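Phosphoribosylaminoimidazole carboxylase, ATPase subunit (Thermotoga maritima, PDB 3AX6) probably catalyses the ATP-dependent carboxylation of 5-aminoimidazole ribonucleotide with bicarbonate to N5-carboxyaminoimidazole ribonucleotide in purine biosynthesis. Local coordinates at residues A[134-139]-A[169-174]; A[192-197]-A[266-271]. All coordinates share one frame; numbering follows the deposited sequence.

Contact 1 (A[134-139]-A[169-174]). With ADP (adenosine-5'-diphosphate), chain E.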
loop_
_atom_site.group_PDB
_atom_site.type_symbol
_atom_site.label_atom_id
_atom_site.label_comp_id
_atom_site.label_asym_id
_atom_site.label_seq_id
_atom_site.Cartn_x
_atom_site.Cartn_y
_atom_site.Cartn_z
ATOM N N PRO A 134 -15.543 23.131 -37.855
ATOM C CA PRO A 134 -16.215 22.941 -36.570
ATOM C C PRO A 134 -15.458 23.664 -35.471
ATOM O O PRO A 134 -14.285 24.002 -35.635
ATOM C CB PRO A 134 -16.157 21.438 -36.388
ATOM C CG PRO A 134 -14.784 21.130 -36.913
ATOM C CD PRO A 134 -14.740 21.944 -38.198
ATOM N N VAL A 135 -16.135 23.903 -34.353
ATOM C CA VAL A 135 -15.511 24.561 -33.212
ATOM C C VAL A 135 -16.012 23.888 -31.933
ATOM O O VAL A 135 -17.128 23.373 -31.885
ATOM C CB VAL A 135 -15.825 26.076 -33.182
ATOM C CG1 VAL A 135 -17.282 26.311 -32.852
ATOM C CG2 VAL A 135 -14.924 26.761 -32.179
ATOM N N VAL A 136 -15.176 23.880 -30.902
ATOM C CA VAL A 136 -15.540 23.243 -29.644
ATOM C C VAL A 136 -15.996 24.235 -28.584
ATOM O O VAL A 136 -15.309 25.218 -28.301
ATOM C CB VAL A 136 -14.360 22.435 -29.080
ATOM C CG1 VAL A 136 -14.812 21.616 -27.883
ATOM C CG2 VAL A 136 -13.792 21.539 -30.154
ATOM N N GLN A 137 -17.166 23.974 -28.011
ATOM C CA GLN A 137 -17.719 24.819 -26.960
ATOM C C GLN A 137 -17.608 24.087 -25.617
ATOM O O GLN A 137 -17.884 22.889 -25.521
ATOM C CB GLN A 137 -19.191 25.156 -27.245
ATOM C CG GLN A 137 -19.843 25.965 -26.123
ATOM C CD GLN A 137 -21.345 26.128 -26.279
ATOM O OE1 GLN A 137 -22.067 25.160 -26.511
ATOM N NE2 GLN A 137 -21.823 27.359 -26.131
ATOM N N LYS A 138 -17.199 24.815 -24.586
ATOM C CA LYS A 138 -17.038 24.236 -23.263
ATOM C C LYS A 138 -17.640 25.117 -22.188
ATOM O O LYS A 138 -17.516 26.338 -22.235
ATOM C CB LYS A 138 -15.553 24.031 -22.955
ATOM C CG LYS A 138 -14.860 23.045 -23.873
ATOM C CD LYS A 138 -13.410 22.844 -23.470
ATOM C CE LYS A 138 -12.838 21.613 -24.138
ATOM N NZ LYS A 138 -11.433 21.369 -23.745
ATOM N N ALA A 139 -18.294 24.493 -21.217
ATOM C CA ALA A 139 -18.878 25.242 -20.114
ATOM C C ALA A 139 -17.715 25.799 -19.294
ATOM O O ALA A 139 -16.678 25.144 -19.162
ATOM C CB ALA A 139 -19.738 24.328 -19.254
ATOM N N GLU A 169 -13.080 27.074 -28.284
ATOM C CA GLU A 169 -11.690 26.765 -28.571
ATOM C C GLU A 169 -11.619 25.986 -29.876
ATOM O O GLU A 169 -12.568 25.294 -30.261
ATOM C CB GLU A 169 -11.007 26.017 -27.412
ATOM C CG GLU A 169 -11.469 24.615 -27.095
ATOM C CD GLU A 169 -10.664 24.013 -25.941
ATOM O OE1 GLU A 169 -10.609 24.641 -24.864
ATOM O OE2 GLU A 169 -10.082 22.919 -26.104
ATOM N N GLU A 170 -10.500 26.133 -30.573
ATOM C CA GLU A 170 -10.310 25.477 -31.856
ATOM C C GLU A 170 -10.344 23.965 -31.731
ATOM O O GLU A 170 -9.955 23.409 -30.700
ATOM C CB GLU A 170 -8.981 25.911 -32.473
ATOM C CG GLU A 170 -7.760 25.435 -31.707
ATOM C CD GLU A 170 -6.472 25.786 -32.414
ATOM O OE1 GLU A 170 -6.357 25.455 -33.615
ATOM O OE2 GLU A 170 -5.577 26.384 -31.774
ATOM N N PHE A 171 -10.809 23.306 -32.787
ATOM C CA PHE A 171 -10.878 21.856 -32.802
ATOM C C PHE A 171 -9.477 21.298 -32.999
ATOM O O PHE A 171 -8.788 21.653 -33.953
ATOM C CB PHE A 171 -11.773 21.357 -33.933
ATOM C CG PHE A 171 -11.968 19.874 -33.923
ATOM C CD1 PHE A 171 -12.870 19.288 -33.046
ATOM C CD2 PHE A 171 -11.209 19.055 -34.750
ATOM C CE1 PHE A 171 -13.014 17.900 -32.989
ATOM C CE2 PHE A 171 -11.342 17.669 -34.704
ATOM C CZ PHE A 171 -12.246 17.088 -33.821
ATOM N N VAL A 172 -9.066 20.420 -32.092
ATOM C CA VAL A 172 -7.745 19.808 -32.137
ATOM C C VAL A 172 -7.804 18.364 -32.643
ATOM O O VAL A 172 -8.626 17.569 -32.182
ATOM C CB VAL A 172 -7.102 19.818 -30.716
ATOM C CG1 VAL A 172 -5.869 18.931 -30.687
ATOM C CG2 VAL A 172 -6.743 21.249 -30.312
ATOM N N GLU A 173 -6.941 18.032 -33.598
ATOM C CA GLU A 173 -6.891 16.669 -34.119
ATOM C C GLU A 173 -5.964 15.888 -33.204
ATOM O O GLU A 173 -4.743 15.881 -33.385
ATOM C CB GLU A 173 -6.365 16.636 -35.557
ATOM C CG GLU A 173 -7.177 17.480 -36.524
ATOM C CD GLU A 173 -6.913 17.131 -37.982
ATOM O OE1 GLU A 173 -5.729 16.998 -38.368
ATOM O OE2 GLU A 173 -7.898 16.997 -38.742
ATOM N N ILE A 174 -6.566 15.237 -32.216
ATOM C CA ILE A 174 -5.841 14.460 -31.221
ATOM C C ILE A 174 -5.298 13.137 -31.745
ATOM O O ILE A 174 -6.020 12.362 -32.362
ATOM C CB ILE A 174 -6.743 14.188 -29.990
ATOM C CG1 ILE A 174 -7.184 15.518 -29.381
ATOM C CG2 ILE A 174 -5.987 13.373 -28.939
ATOM C CD1 ILE A 174 -8.222 15.375 -28.290
HETATM P PB ADP E . -14.281 16.898 -19.475
HETATM O O1B ADP E . -12.990 16.283 -19.057
HETATM O O2B ADP E . -15.316 15.721 -19.888
HETATM O O3B ADP E . -14.894 17.794 -18.188
HETATM P PA ADP E . -12.802 17.651 -21.711
HETATM O O1A ADP E . -12.082 18.935 -21.890
HETATM O O2A ADP E . -11.771 16.560 -21.097
HETATM O O3A ADP E . -14.110 17.930 -20.745
HETATM O "O5'" ADP E . -13.368 17.179 -23.163
HETATM C "C5'" ADP E . -13.523 15.751 -23.160
HETATM C "C4'" ADP E . -13.045 15.154 -24.489
HETATM O "O4'" ADP E . -13.431 16.008 -25.615
HETATM C "C3'" ADP E . -11.512 15.032 -24.534
HETATM O "O3'" ADP E . -11.046 13.808 -23.945
HETATM C "C2'" ADP E . -11.209 15.151 -26.026
HETATM O "O2'" ADP E . -11.238 13.873 -26.664
HETATM C "C1'" ADP E . -12.307 16.101 -26.544
HETATM N N9 ADP E . -11.812 17.488 -26.674
HETATM C C8 ADP E . -11.648 18.413 -25.672
HETATM N N7 ADP E . -11.185 19.528 -26.152
HETATM C C5 ADP E . -11.022 19.406 -27.487
HETATM C C6 ADP E . -10.561 20.258 -28.528
HETATM N N6 ADP E . -10.153 21.541 -28.249
HETATM N N1 ADP E . -10.531 19.787 -29.794
HETATM C C2 ADP E . -10.921 18.543 -30.088
HETATM N N3 ADP E . -11.358 17.709 -29.140
HETATM C C4 ADP E . -11.424 18.093 -27.844
HETATM O O HOH W 1 -11.955 25.136 -34.724
#
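The F171 ring meets V136 CG2 at its edge, 3.8 Å from CD1, and one of its faces looks onto the adenine of ADP, with CD1 3.6 Å from ADP C2. With F171 CG anti to the backbone N (chi1 -175°), the ring is laid beside V136 CG2, that face turned to ADP C2. V136 CG2 also sits over a face of the adenine, 3.7 Å above N1, a place suited to a compact, apolar, beta-branched residue.

Polar groups read the purine's rim. V172 N donates to ADP N1 (2.8 Å) and ADP N6 donates to E170 O. ADP N6 also donates to E169 OE2 (2.6 Å). K138 NZ meets E169 OE2 from above the carboxylate plane, 3.1 Å away, in a salt bridge, and also donates to ADP N7 and to O1A of the alpha phosphate; a long, extended lysine can span all three. Were E169 cut back to an alanine, K138 would probably lose its carboxylate mate and N6 one of its two acceptors here.

Behind the side chains, V136 and E169 form an antiparallel hydrogen-bonded pair (V136 N to E169 O, 3.0 Å), while a water links P134 O to F171 N. Two sheet strands and the segment leaving one of them thus build the adenine pocket of the ATP-grasp fold.

Contact 2 (A[192-197]-A[266-271])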
loop_
_atom_site.group_PDB
_atom_site.type_symbol
_atom_site.label_atom_id
_atom_site.label_comp_id
_atom_site.label_asym_id
_atom_site.label_seq_id
_atom_site.Cartn_x
_atom_site.Cartn_y
_atom_site.Cartn_z
ATOM N N CYS A 192 8.465 14.919 -10.906
ATOM C CA CYS A 192 7.639 14.605 -12.060
ATOM C C CYS A 192 7.571 13.109 -12.332
ATOM O O CYS A 192 8.581 12.409 -12.308
ATOM C CB CYS A 192 8.161 15.349 -13.296
ATOM S SG CYS A 192 7.022 15.324 -14.709
ATOM N N TYR A 193 6.362 12.632 -12.598
ATOM C CA TYR A 193 6.125 11.222 -12.872
ATOM C C TYR A 193 6.198 10.928 -14.352
ATOM O O TYR A 193 6.300 11.834 -15.170
ATOM C CB TYR A 193 4.748 10.813 -12.335
ATOM C CG TYR A 193 4.754 10.562 -10.842
ATOM C CD1 TYR A 193 5.138 9.328 -10.320
ATOM C CD2 TYR A 193 4.417 11.575 -9.948
ATOM C CE1 TYR A 193 5.181 9.114 -8.942
ATOM C CE2 TYR A 193 4.461 11.372 -8.578
ATOM C CZ TYR A 193 4.843 10.145 -8.079
ATOM O OH TYR A 193 4.884 9.964 -6.719
ATOM N N PRO A 194 6.191 9.644 -14.717
ATOM C CA PRO A 194 6.246 9.347 -16.148
ATOM C C PRO A 194 4.947 9.861 -16.786
ATOM O O PRO A 194 3.945 10.075 -16.095
ATOM C CB PRO A 194 6.335 7.823 -16.179
ATOM C CG PRO A 194 7.040 7.497 -14.892
ATOM C CD PRO A 194 6.374 8.422 -13.912
ATOM N N VAL A 195 4.969 10.094 -18.090
ATOM C CA VAL A 195 3.761 10.537 -18.753
ATOM C C VAL A 195 3.021 9.246 -19.090
ATOM O O VAL A 195 3.649 8.251 -19.445
ATOM C CB VAL A 195 4.074 11.375 -20.035
ATOM C CG1 VAL A 195 5.532 11.276 -20.389
ATOM C CG2 VAL A 195 3.212 10.917 -21.194
ATOM N N VAL A 196 1.698 9.244 -18.940
ATOM C CA VAL A 196 0.924 8.046 -19.247
ATOM C C VAL A 196 -0.029 8.267 -20.407
ATOM O O VAL A 196 -0.333 9.404 -20.774
ATOM C CB VAL A 196 0.136 7.535 -18.022
ATOM C CG1 VAL A 196 1.107 7.129 -16.929
ATOM C CG2 VAL A 196 -0.828 8.594 -17.529
ATOM N N GLU A 197 -0.495 7.159 -20.972
ATOM C CA GLU A 197 -1.382 7.178 -22.126
ATOM C C GLU A 197 -2.796 6.741 -21.782
ATOM O O GLU A 197 -2.998 5.723 -21.114
ATOM C CB GLU A 197 -0.803 6.254 -23.207
ATOM C CG GLU A 197 -1.581 6.163 -24.518
ATOM C CD GLU A 197 -1.011 5.104 -25.474
ATOM O OE1 GLU A 197 0.215 4.859 -25.458
ATOM O OE2 GLU A 197 -1.785 4.522 -26.257
ATOM N N GLY A 266 -3.414 8.437 -12.185
ATOM C CA GLY A 266 -2.168 8.228 -11.466
ATOM C C GLY A 266 -2.151 7.022 -10.535
ATOM O O GLY A 266 -1.183 6.817 -9.802
ATOM N N HIS A 267 -3.205 6.212 -10.550
ATOM C CA HIS A 267 -3.243 5.041 -9.670
ATOM C C HIS A 267 -2.134 4.047 -9.997
ATOM O O HIS A 267 -1.716 3.261 -9.148
ATOM C CB HIS A 267 -4.601 4.327 -9.751
ATOM C CG HIS A 267 -5.713 5.069 -9.078
ATOM N ND1 HIS A 267 -5.546 5.733 -7.882
ATOM C CD2 HIS A 267 -7.006 5.257 -9.437
ATOM C CE1 HIS A 267 -6.686 6.302 -7.535
ATOM N NE2 HIS A 267 -7.588 6.031 -8.461
ATOM N N TYR A 268 -1.654 4.080 -11.230
ATOM C CA TYR A 268 -0.600 3.168 -11.638
ATOM C C TYR A 268 0.615 3.317 -10.735
ATOM O O TYR A 268 1.308 2.334 -10.447
ATOM C CB TYR A 268 -0.208 3.435 -13.096
ATOM C CG TYR A 268 0.677 4.637 -13.297
ATOM C CD1 TYR A 268 2.060 4.508 -13.280
ATOM C CD2 TYR A 268 0.133 5.915 -13.493
ATOM C CE1 TYR A 268 2.895 5.611 -13.453
ATOM C CE2 TYR A 268 0.968 7.033 -13.664
ATOM C CZ TYR A 268 2.350 6.864 -13.640
ATOM O OH TYR A 268 3.203 7.943 -13.783
ATOM N N THR A 269 0.871 4.542 -10.277
ATOM C CA THR A 269 2.031 4.805 -9.425
ATOM C C THR A 269 2.086 3.908 -8.180
ATOM O O THR A 269 3.175 3.589 -7.688
ATOM C CB THR A 269 2.080 6.296 -8.969
ATOM O OG1 THR A 269 0.935 6.594 -8.161
ATOM C CG2 THR A 269 2.096 7.235 -10.182
ATOM N N ILE A 270 0.920 3.500 -7.682
ATOM C CA ILE A 270 0.841 2.659 -6.486
ATOM C C ILE A 270 1.510 1.311 -6.702
ATOM O O ILE A 270 2.143 0.770 -5.792
ATOM C CB ILE A 270 -0.628 2.405 -6.075
ATOM C CG1 ILE A 270 -1.297 3.727 -5.698
ATOM C CG2 ILE A 270 -0.692 1.429 -4.906
ATOM C CD1 ILE A 270 -2.802 3.628 -5.539
ATOM N N GLU A 271 1.383 0.790 -7.918
ATOM C CA GLU A 271 1.941 -0.510 -8.261
ATOM C C GLU A 271 3.261 -0.483 -9.025
ATOM O O GLU A 271 4.025 -1.437 -8.943
ATOM C CB GLU A 271 0.952 -1.306 -9.121
ATOM C CG GLU A 271 -0.520 -1.219 -8.736
ATOM C CD GLU A 271 -0.832 -1.867 -7.401
ATOM O OE1 GLU A 271 -0.116 -2.817 -7.005
ATOM O OE2 GLU A 271 -1.812 -1.432 -6.755
HETATM O O HOH W 2 2.017 10.179 -14.442
#
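Strand residues Y193, P194 and V196 face the first turn of a helix in which Y268 and T269 are the partners. The backbones stay well apart, 8.4 Å between the CA atoms of Y193 and T269, and side chains fill the interval. In the turn, G266 O accepts from both T269 N and T269 OG1, the latter at 2.7 Å and nearly straight along the C=O direction. With OG1 set between the backbone N and the carbonyl carbon (chi1 63°), the threonine hydroxyl reaches G266 O while CG2 turns toward the strand.

Y268 is the long arm that bridges the gap. V196 CG1 lies over one face of its ring, tightly packed at 3.3 Å from CE2, and T269 CG2 lies over the opposite face, offset toward the rim, so the aromatic is held between two methyl groups. P194 CD comes in at the ring's edge, 3.2 Å from Y268 OH; a proline suits this place because its compact ring puts CD against the tyrosine and leaves no N-H to satisfy. A water in the plane of the Y268 ring, 2.6 Å from Y268 OH, links it to P194 O. T269 CG2 also meets the Y193 ring, 3.7 Å from CD1, the two side chains crossing at about a right angle.

Y193 carries its own hydroxyl on to T275 O, and T269 OG1 also receives Q277 N at the start of helix 277-285. Strand 190-198 runs between strands 174-184 and 209-212 of the large antiparallel sheet; Y268 touches A212 as well, and helix 218-235 meets V195.

In the fold
Both contacts belong to the ATP-grasp region, but they do not touch: their centres are 27 Å apart and their nearest atoms about 10 Å. Contact 1 grips the nucleotide directly, whereas contact 2 packs a short helix onto the large sheet, the side chain of V196 being about 13 Å from ADP. Strand 174-184 connects them. It starts at I174, the last residue of contact 1, carries E177, which hydrogen-bonds ADP, and pairs with strand 190-198 of contact 2, where V196 bonds to A179 through the backbone. The side chains of V196 and E177 are about 9 Å apart. K101 and N256, also of the ADP pocket, lie beside K138.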